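Local coordinates for adenylate cyclase (Hippeastrum hybrid cultivar, PDB 6YP4), which acts mainly as a triphosphatase of the CYTH family, probably magnesium-dependent, although it was first regarded as a putative adenylyl cyclase, at residues Q16-S19 with D20-P24; R141-E144 with G145-L148; T153-F157 with G158-E162; S191-K195 with F196-R200. All coordinates share one frame; numbering follows the deposited sequence.

Interaction 1 (Q16-S19 with D20-P24); sequences QLLS and DALSP
D20 brings its carboxylate against the amide of Q16, one helical turn earlier, and the two residues are tied twice. The backbone N of D20 donates to Q16 O over 3.0 Å, and NE2 of Q16 donates to D20 OD2 at the same length, with a nearly straight N-H...O angle of 165°. OD2 lies in the plane of the amide, but the amide meets OD2 on its syn side and somewhat out of the carboxylate plane; the two flat groups are inclined by 54°. Q16 reaches this position by setting CG anti to the backbone N (chi1 172°) and then bending at chi2. These i to i+4 links belong to helix 12-22 of the CYTH domain, whose buried side carries L18 and L22. There CD1 of L18 meets CD1 of L22 at 3.8 Å, alongside the backbone bond from L22 N to L18 O (3.0 Å), and both leucines pack on F180 of helix 170-183. The S19 side chain touches L150 and Y140, while its OG lies beside a water that donates to D20 OD1 at 3.0 Å. The second carboxylate oxygen of D20 is thus also engaged. S23 OG donates to D20 O over 2.9 Å, a side-chain bond three residues back near the end of the helix.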
# COMPACT_ATOMS: atom_id res chain seq x y z
N GLN A 16 14.90 17.29 -3.87
CA GLN A 16 15.03 17.17 -5.32
C GLN A 16 16.00 16.05 -5.70
O GLN A 16 15.65 15.16 -6.49
CB GLN A 16 15.49 18.50 -5.90
CG GLN A 16 15.86 18.46 -7.39
CD GLN A 16 14.64 18.33 -8.29
OE1 GLN A 16 13.63 19.01 -8.10
NE2 GLN A 16 14.73 17.44 -9.27
N LEU A 17 17.22 16.09 -5.17
CA LEU A 17 18.22 15.12 -5.62
C LEU A 17 17.87 13.69 -5.17
O LEU A 17 18.08 12.73 -5.92
CB LEU A 17 19.61 15.53 -5.15
CG LEU A 17 20.20 16.78 -5.82
CD1 LEU A 17 21.53 17.18 -5.20
CD2 LEU A 17 20.36 16.60 -7.30
N LEU A 18 17.28 13.52 -3.98
CA LEU A 18 16.82 12.17 -3.61
C LEU A 18 15.68 11.71 -4.51
O LEU A 18 15.62 10.52 -4.90
CB LEU A 18 16.40 12.14 -2.15
CG LEU A 18 15.91 10.80 -1.59
CD1 LEU A 18 16.88 9.69 -1.89
CD2 LEU A 18 15.69 10.90 -0.10
N SER A 19 14.76 12.62 -4.84
CA SER A 19 13.65 12.29 -5.73
C SER A 19 14.17 11.77 -7.07
O SER A 19 13.68 10.75 -7.58
CB SER A 19 12.77 13.54 -5.91
OG SER A 19 11.70 13.32 -6.82
N ASP A 20 15.19 12.44 -7.63
CA ASP A 20 15.82 11.99 -8.87
C ASP A 20 16.51 10.65 -8.69
O ASP A 20 16.46 9.80 -9.59
CB ASP A 20 16.85 13.02 -9.35
CG ASP A 20 16.23 14.33 -9.74
OD1 ASP A 20 15.05 14.33 -10.16
OD2 ASP A 20 16.93 15.37 -9.65
N ALA A 21 17.19 10.45 -7.55
CA ALA A 21 17.89 9.19 -7.32
C ALA A 21 16.94 8.00 -7.25
O ALA A 21 17.32 6.89 -7.64
CB ALA A 21 18.72 9.27 -6.04
N LEU A 22 15.70 8.20 -6.78
CA LEU A 22 14.75 7.11 -6.62
C LEU A 22 13.78 6.96 -7.79
O LEU A 22 13.01 5.99 -7.80
CB LEU A 22 13.92 7.29 -5.34
CG LEU A 22 14.66 7.21 -3.99
CD1 LEU A 22 13.75 7.68 -2.87
CD2 LEU A 22 15.17 5.80 -3.71
N SER A 23 13.81 7.88 -8.77
CA SER A 23 12.86 7.89 -9.89
C SER A 23 12.77 6.56 -10.64
O SER A 23 11.69 6.24 -11.16
CB SER A 23 13.18 9.01 -10.88
OG SER A 23 14.47 8.82 -11.46
N PRO A 24 13.85 5.76 -10.76
CA PRO A 24 13.68 4.42 -11.36
C PRO A 24 12.79 3.50 -10.55
O PRO A 24 12.40 2.44 -11.07
CB PRO A 24 15.11 3.88 -11.44
CG PRO A 24 15.98 5.10 -11.41
CD PRO A 24 15.27 6.04 -10.51
O HOH W 1 12.37 14.51 -8.93

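Interaction 2 (R141-E144 with G145-L148); sequences RWVE and GLIL. With GCP (phosphomethylphosphonic acid guanylate ester), chain B.
W142 and L146 meet through a short backbone bond, W142 N to L146 O at 2.6 Å, which is nearly straight (176°). Around it lies the tightly packed half of the contact. L146 N donates to V143 O at 3.0 Å from above the carbonyl plane, and the L146 side chain closes over the same oxygen, its CG 3.2 Å from V143 O. Beside this, L148 CD1 comes to 3.8 Å from W142 CB and lies equally near CG, so the methyl covers the root of the indole. F25 and F180 meet the W142 ring edge-to-face, completing an apolar cluster.

The other half is looser and polar. R141 and I147 form an antiparallel non-hydrogen-bonded pair, with R141 CB 4.0 Å from I147 CD1, and the arginine bends at its third torsion beyond that. A water lies 3.0 Å from R141 NE, close also to G145 O. R141 NH2 makes a salt bridge with E83 of the second subunit and stands 3.3 Å from C8 of a GTP analogue gripped mainly by that subunit; I147 CG2 approaches N2 of its guanine at 3.7 Å. The E144 carboxylate leads away from 145-148 to a salt bridge with R172.

E144 and G145 both have positive phi (56° and 70°), and with the V143-L146 bond they make a type I' turn. The arrangement is that of a tight beta-hairpin connection, here joining strands 127-141 and 147-155 at the subunit interface beside the nucleotide held in the second subunit's pocket.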
# COMPACT_ATOMS: atom_id res chain seq x y z
N ARG A 141 8.94 1.45 -4.68
CA ARG A 141 9.29 0.07 -4.34
C ARG A 141 10.78 -0.12 -4.61
O ARG A 141 11.22 -0.09 -5.77
CB ARG A 141 8.45 -0.93 -5.13
CG ARG A 141 8.84 -2.36 -4.84
CD ARG A 141 7.86 -3.38 -5.47
NE ARG A 141 6.49 -3.24 -4.98
CZ ARG A 141 5.50 -2.72 -5.69
NH1 ARG A 141 5.73 -2.31 -6.93
NH2 ARG A 141 4.28 -2.61 -5.19
N TRP A 142 11.56 -0.33 -3.55
CA TRP A 142 13.02 -0.33 -3.57
C TRP A 142 13.55 -1.78 -3.46
O TRP A 142 12.81 -2.74 -3.74
CB TRP A 142 13.52 0.60 -2.45
CG TRP A 142 14.96 0.92 -2.55
CD1 TRP A 142 15.65 1.20 -3.69
CD2 TRP A 142 15.92 0.95 -1.48
NE1 TRP A 142 16.97 1.43 -3.40
CE2 TRP A 142 17.16 1.28 -2.05
CE3 TRP A 142 15.84 0.75 -0.10
CZ2 TRP A 142 18.33 1.41 -1.28
CZ3 TRP A 142 17.00 0.87 0.66
CH2 TRP A 142 18.22 1.20 0.06
N VAL A 143 14.83 -1.93 -3.06
CA VAL A 143 15.41 -3.26 -2.94
C VAL A 143 14.60 -4.13 -1.97
O VAL A 143 14.02 -3.64 -0.99
CB VAL A 143 16.90 -3.21 -2.52
CG1 VAL A 143 17.68 -2.26 -3.42
CG2 VAL A 143 17.04 -2.80 -1.06
N GLU A 144 14.53 -5.43 -2.28
CA GLU A 144 13.78 -6.42 -1.50
C GLU A 144 12.31 -6.06 -1.34
O GLU A 144 11.67 -6.47 -0.37
CB GLU A 144 14.42 -6.68 -0.13
CG GLU A 144 15.90 -6.97 -0.23
CD GLU A 144 16.54 -7.33 1.10
OE1 GLU A 144 17.73 -6.99 1.29
OE2 GLU A 144 15.87 -7.99 1.92
N GLY A 145 11.76 -5.31 -2.29
CA GLY A 145 10.37 -4.90 -2.22
C GLY A 145 10.06 -3.88 -1.14
O GLY A 145 8.88 -3.56 -0.94
N LEU A 146 11.07 -3.38 -0.43
CA LEU A 146 10.84 -2.34 0.55
C LEU A 146 10.17 -1.13 -0.09
O LEU A 146 10.50 -0.75 -1.22
CB LEU A 146 12.17 -1.91 1.19
CG LEU A 146 12.93 -2.98 1.99
CD1 LEU A 146 14.38 -2.57 2.25
CD2 LEU A 146 12.19 -3.28 3.30
N ILE A 147 9.23 -0.53 0.64
CA ILE A 147 8.44 0.60 0.17
C ILE A 147 8.98 1.85 0.86
O ILE A 147 8.96 1.94 2.09
CB ILE A 147 6.95 0.42 0.49
CG1 ILE A 147 6.37 -0.82 -0.25
CG2 ILE A 147 6.18 1.69 0.21
CD1 ILE A 147 6.30 -0.62 -1.74
N LEU A 148 9.47 2.80 0.07
CA LEU A 148 9.93 4.09 0.57
C LEU A 148 8.89 5.17 0.29
O LEU A 148 8.32 5.22 -0.80
CB LEU A 148 11.25 4.50 -0.09
CG LEU A 148 12.43 3.52 -0.05
CD1 LEU A 148 13.57 4.08 -0.88
CD2 LEU A 148 12.90 3.21 1.37
PG GCP B . -0.50 -11.74 -6.90
O1G GCP B . -0.41 -12.99 -6.08
O2G GCP B . -1.94 -11.40 -7.20
O3G GCP B . 0.28 -11.91 -8.18
C3B GCP B . 0.23 -10.38 -5.92
PB GCP B . 0.21 -8.84 -6.95
O1B GCP B . 0.54 -9.10 -8.39
O2B GCP B . -1.11 -8.12 -6.81
O3A GCP B . 1.39 -7.89 -6.32
PA GCP B . 1.46 -6.30 -6.75
O1A GCP B . 2.93 -5.98 -6.99
O2A GCP B . 0.69 -6.14 -8.04
O5' GCP B . 0.77 -5.34 -5.55
C5' GCP B . 0.48 -5.94 -4.29
C4' GCP B . 1.80 -6.36 -3.52
O4' GCP B . 2.92 -5.26 -3.53
C3' GCP B . 1.53 -6.54 -2.28
O3' GCP B . 2.20 -7.73 -1.80
C2' GCP B . 1.98 -5.15 -1.46
O2' GCP B . 2.59 -5.44 -0.15
C1' GCP B . 2.75 -4.45 -2.21
N9 GCP B . 2.11 -3.10 -2.48
C8 GCP B . 1.41 -2.90 -3.60
N7 GCP B . 0.96 -1.63 -3.60
C5 GCP B . 1.38 -1.04 -2.47
C6 GCP B . 1.21 0.24 -1.97
O6 GCP B . 0.58 1.04 -2.58
N1 GCP B . 1.75 0.58 -0.79
C2 GCP B . 2.47 -0.34 -0.09
N2 GCP B . 3.01 0.13 1.18
N3 GCP B . 2.64 -1.60 -0.59
C4 GCP B . 2.09 -1.95 -1.78
O HOH W 2 6.55 -4.37 -2.24

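Interaction 3 (T153-F157 with G158-E162); sequences TEYGF and GTSYE
Y155 runs the edge of its ring along G158 and S160 of the opposite strand. Its CB starts 3.5 Å from G158 O; CD2 passes the same carbonyl oxygen near the ring plane, at 3.6 Å. Further out, CE2 comes to 3.7 Å from S160 OG, and at the tip OH shares a water in the ring plane with that hydroxyl. T153 CG2 lies over one face of the ring, toward its rim. Y155 shares the face of T153 and S160, and chi1 of -55°, CG anti to the carbonyl carbon, sets the ring edge along the partner strand. The frame is the beta hairpin of strands 147-155 and 158-166, in the antiparallel sheet of the CYTH fold. T153 and S160 form a hydrogen-bonded pair, T153 N to S160 O at 2.9 Å and S160 N to T153 O at 3.0 Å. On the other face, the E154 and T159 side chains run alongside one another; T159 OG1 donates to E154 OE1 over 2.8 Å, from above the carboxylate plane (46° out). Another water donates to T153 OG1 and E162 OE2 and also bonds S160 OG. T153 OG1 also bonds N135, and E162 OE2 salt-bridges to K195.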
# COMPACT_ATOMS: atom_id res chain seq x y z
N THR A 153 5.84 18.08 3.28
CA THR A 153 4.79 18.35 4.26
C THR A 153 4.67 19.86 4.44
O THR A 153 5.60 20.51 4.94
CB THR A 153 5.10 17.67 5.59
OG1 THR A 153 5.30 16.26 5.36
CG2 THR A 153 3.96 17.87 6.55
N GLU A 154 3.53 20.40 4.05
CA GLU A 154 3.28 21.84 4.11
C GLU A 154 2.40 22.08 5.32
O GLU A 154 1.20 21.77 5.30
CB GLU A 154 2.63 22.35 2.83
CG GLU A 154 3.24 21.79 1.54
CD GLU A 154 4.30 22.71 0.93
OE1 GLU A 154 4.69 23.70 1.60
OE2 GLU A 154 4.73 22.44 -0.21
N TYR A 155 3.01 22.57 6.38
CA TYR A 155 2.25 23.06 7.52
C TYR A 155 1.92 24.53 7.27
O TYR A 155 2.42 25.15 6.33
CB TYR A 155 3.05 22.92 8.82
CG TYR A 155 3.57 21.54 9.13
CD1 TYR A 155 2.74 20.58 9.72
CD2 TYR A 155 4.89 21.20 8.86
CE1 TYR A 155 3.21 19.31 10.02
CE2 TYR A 155 5.36 19.92 9.14
CZ TYR A 155 4.52 18.98 9.73
OH TYR A 155 5.01 17.71 10.01
N GLY A 156 1.06 25.09 8.11
CA GLY A 156 0.80 26.51 7.99
C GLY A 156 2.07 27.33 8.08
O GLY A 156 2.20 28.37 7.43
N PHE A 157 3.05 26.85 8.84
CA PHE A 157 4.17 27.65 9.30
C PHE A 157 5.49 27.28 8.64
O PHE A 157 6.51 27.91 8.94
CB PHE A 157 4.29 27.53 10.82
CG PHE A 157 4.08 26.12 11.33
CD1 PHE A 157 5.09 25.19 11.24
CD2 PHE A 157 2.87 25.74 11.88
CE1 PHE A 157 4.90 23.89 11.68
CE2 PHE A 157 2.67 24.44 12.33
CZ PHE A 157 3.68 23.53 12.23
N GLY A 158 5.52 26.27 7.77
CA GLY A 158 6.77 25.91 7.12
C GLY A 158 6.60 24.57 6.44
O GLY A 158 5.57 23.91 6.56
N THR A 159 7.65 24.17 5.73
CA THR A 159 7.69 22.92 4.96
C THR A 159 8.79 22.02 5.52
O THR A 159 9.87 22.50 5.89
CB THR A 159 7.96 23.20 3.48
OG1 THR A 159 7.03 24.19 3.02
CG2 THR A 159 7.79 21.94 2.64
N SER A 160 8.51 20.72 5.61
CA SER A 160 9.52 19.75 5.98
C SER A 160 9.51 18.61 4.96
O SER A 160 8.53 18.41 4.24
CB SER A 160 9.29 19.19 7.39
OG SER A 160 8.21 18.27 7.41
N TYR A 161 10.63 17.89 4.90
CA TYR A 161 10.80 16.78 3.97
C TYR A 161 11.28 15.56 4.75
O TYR A 161 12.19 15.68 5.58
CB TYR A 161 11.81 17.13 2.86
CG TYR A 161 11.55 18.45 2.16
CD1 TYR A 161 10.83 18.50 0.97
CD2 TYR A 161 12.03 19.65 2.68
CE1 TYR A 161 10.60 19.69 0.32
CE2 TYR A 161 11.80 20.85 2.05
CZ TYR A 161 11.08 20.86 0.86
OH TYR A 161 10.84 22.06 0.23
N GLU A 162 10.68 14.40 4.50
CA GLU A 162 11.12 13.20 5.17
C GLU A 162 11.14 12.05 4.18
O GLU A 162 10.47 12.09 3.14
CB GLU A 162 10.24 12.78 6.35
CG GLU A 162 9.91 13.85 7.35
CD GLU A 162 8.75 13.47 8.24
OE1 GLU A 162 8.83 12.40 8.88
OE2 GLU A 162 7.75 14.21 8.27
O HOH W 3 7.86 15.70 6.03
O HOH W 4 7.51 17.37 9.98

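Interaction 4 (S191-K195 with F196-R200); sequences SGASK and FAVFR. With GCP (phosphomethylphosphonic acid guanylate ester), chain C.
An N-cap opens helix 195-201, with S194 in the capping position. Its OG accepts from A197 N at 3.2 Å, along a nearly straight N-H...O line (165°). That hydroxyl reaches the first turn because OG stands between the backbone N and the carbonyl carbon (chi1 59°). Regular helical bonds follow at once: V198 N to S194 O at 3.1 Å and F199 N to K195 O at 2.8 Å. Just before the cap, A193 sets its CB 4.2 Å from V198 CG2, the apolar pairing across a helix start known as a hydrophobic staple, and A197 CB adds to it. K195, the first helical residue, sends its chain to the nucleotide pocket. It runs extended to CE and bends only at the last torsion (chi4 84°), so that NZ donates to O2G of the terminal phosphate of the GTP analogue at 3.2 Å. Besides E162, D151 and E164 form salt bridges with the same NZ and hold it in place beside the phosphate. V198 and F199 rest on Y155 of strand 147-155, while F196 meets the ring of F36 on strand 26-39, and the K195 chain lies against F133 and N135 of strand 127-141.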
# COMPACT_ATOMS: atom_id res chain seq x y z
N SER A 191 14.57 11.66 12.14
CA SER A 191 13.42 12.48 12.51
C SER A 191 13.26 12.49 14.02
O SER A 191 13.30 11.44 14.67
CB SER A 191 12.14 11.94 11.86
OG SER A 191 12.23 11.94 10.45
N GLY A 192 13.07 13.67 14.60
CA GLY A 192 12.98 13.78 16.04
C GLY A 192 11.57 13.88 16.57
O GLY A 192 11.36 13.86 17.79
N ALA A 193 10.58 13.97 15.67
CA ALA A 193 9.18 14.11 16.04
C ALA A 193 8.30 13.76 14.85
O ALA A 193 8.70 13.93 13.70
CB ALA A 193 8.87 15.52 16.54
N SER A 194 7.09 13.27 15.14
CA SER A 194 6.11 12.92 14.11
C SER A 194 5.53 14.18 13.46
O SER A 194 5.67 15.29 13.97
CB SER A 194 4.97 12.10 14.71
OG SER A 194 4.34 12.85 15.74
N LYS A 195 4.83 14.00 12.33
CA LYS A 195 4.16 15.16 11.74
C LYS A 195 3.07 15.69 12.66
O LYS A 195 2.84 16.90 12.71
CB LYS A 195 3.58 14.84 10.36
CG LYS A 195 4.56 14.22 9.41
CD LYS A 195 3.85 13.74 8.17
CE LYS A 195 4.82 13.71 7.03
NZ LYS A 195 5.55 12.42 7.10
N PHE A 196 2.39 14.80 13.39
CA PHE A 196 1.34 15.27 14.29
C PHE A 196 1.93 16.15 15.38
O PHE A 196 1.42 17.24 15.65
CB PHE A 196 0.60 14.08 14.91
CG PHE A 196 -0.52 14.47 15.85
CD1 PHE A 196 -1.62 15.18 15.39
CD2 PHE A 196 -0.48 14.10 17.19
CE1 PHE A 196 -2.66 15.53 16.25
CE2 PHE A 196 -1.52 14.44 18.06
CZ PHE A 196 -2.61 15.16 17.58
N ALA A 197 3.01 15.70 16.00
CA ALA A 197 3.68 16.48 17.03
C ALA A 197 4.12 17.84 16.51
O ALA A 197 3.97 18.86 17.19
CB ALA A 197 4.88 15.70 17.58
N VAL A 198 4.70 17.87 15.30
CA VAL A 198 5.15 19.12 14.71
C VAL A 198 3.96 20.04 14.45
O VAL A 198 4.01 21.25 14.72
CB VAL A 198 5.95 18.85 13.42
CG1 VAL A 198 6.16 20.13 12.65
CG2 VAL A 198 7.30 18.19 13.75
N PHE A 199 2.87 19.48 13.91
CA PHE A 199 1.65 20.26 13.71
C PHE A 199 1.21 20.93 15.01
O PHE A 199 1.08 22.16 15.07
CB PHE A 199 0.54 19.35 13.18
CG PHE A 199 -0.82 19.99 13.19
CD1 PHE A 199 -1.86 19.42 13.93
CD2 PHE A 199 -1.08 21.14 12.45
CE1 PHE A 199 -3.12 19.98 13.95
CE2 PHE A 199 -2.35 21.72 12.45
CZ PHE A 199 -3.37 21.14 13.20
N ARG A 200 1.01 20.14 16.07
CA ARG A 200 0.54 20.69 17.34
C ARG A 200 1.52 21.70 17.92
O ARG A 200 1.10 22.67 18.56
CB ARG A 200 0.28 19.57 18.35
CG ARG A 200 -0.77 18.55 17.90
CD ARG A 200 -2.16 19.18 17.77
NE ARG A 200 -2.85 19.24 19.06
CZ ARG A 200 -3.77 20.15 19.38
NH1 ARG A 200 -4.10 21.09 18.50
NH2 ARG A 200 -4.35 20.12 20.58
PG GCP C . 3.88 9.35 9.12
O1G GCP C . 5.35 9.50 9.33
O2G GCP C . 3.37 10.39 8.14
O3G GCP C . 3.16 9.49 10.44
C3B GCP C . 3.57 7.69 8.42
PB GCP C . 1.74 7.46 8.23
O1B GCP C . 0.97 8.03 9.39
O2B GCP C . 1.27 8.01 6.91
O3A GCP C . 1.52 5.83 8.23
PA GCP C . 0.07 5.22 7.76
O1A GCP C . -0.26 4.10 8.74
O2A GCP C . -0.95 6.32 7.86
O5' GCP C . 0.17 4.68 6.16
C5' GCP C . 1.45 4.58 5.55
C4' GCP C . 2.33 3.44 6.23
O4' GCP C . 1.56 2.11 6.47
C3' GCP C . 3.29 3.14 5.44
O3' GCP C . 4.51 2.99 6.20
C2' GCP C . 2.85 1.74 4.63
O2' GCP C . 3.98 0.81 4.45
C1' GCP C . 1.86 1.20 5.23
N9 GCP C . 0.66 1.14 4.30
C8 GCP C . -0.28 2.10 4.34
N7 GCP C . -1.22 1.82 3.43
C5 GCP C . -0.87 0.68 2.81
C6 GCP C . -1.47 -0.06 1.80
O6 GCP C . -2.49 0.30 1.32
N1 GCP C . -0.89 -1.18 1.35
C2 GCP C . 0.28 -1.60 1.90
N2 GCP C . 0.82 -2.83 1.33
N3 GCP C . 0.87 -0.87 2.89
C4 GCP C . 0.30 0.26 3.34

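Interactions 2 and 3 share strand 147-155: the first turns into it from strand 127-141, and the second carries it into strand 158-166. Interaction 4 packs on interaction 3, where E162 OE2 and K195 NZ form a 3.1 Å salt bridge, and so links the hairpin to the lysine that holds the terminal phosphate. Interaction 1 is a helical contact of the outer layer, touching interaction 2 through L22 CD2 and L148 CD1 at 3.7 Å but lying apart from 3 and 4. Its buried residues, L18 and L22, are apolar, while its exposed side includes the Q16-D20 bond. Interactions 2 and 3 mix buried and exposed residues, whereas interaction 4 is largely a surface contact apart from buried K195.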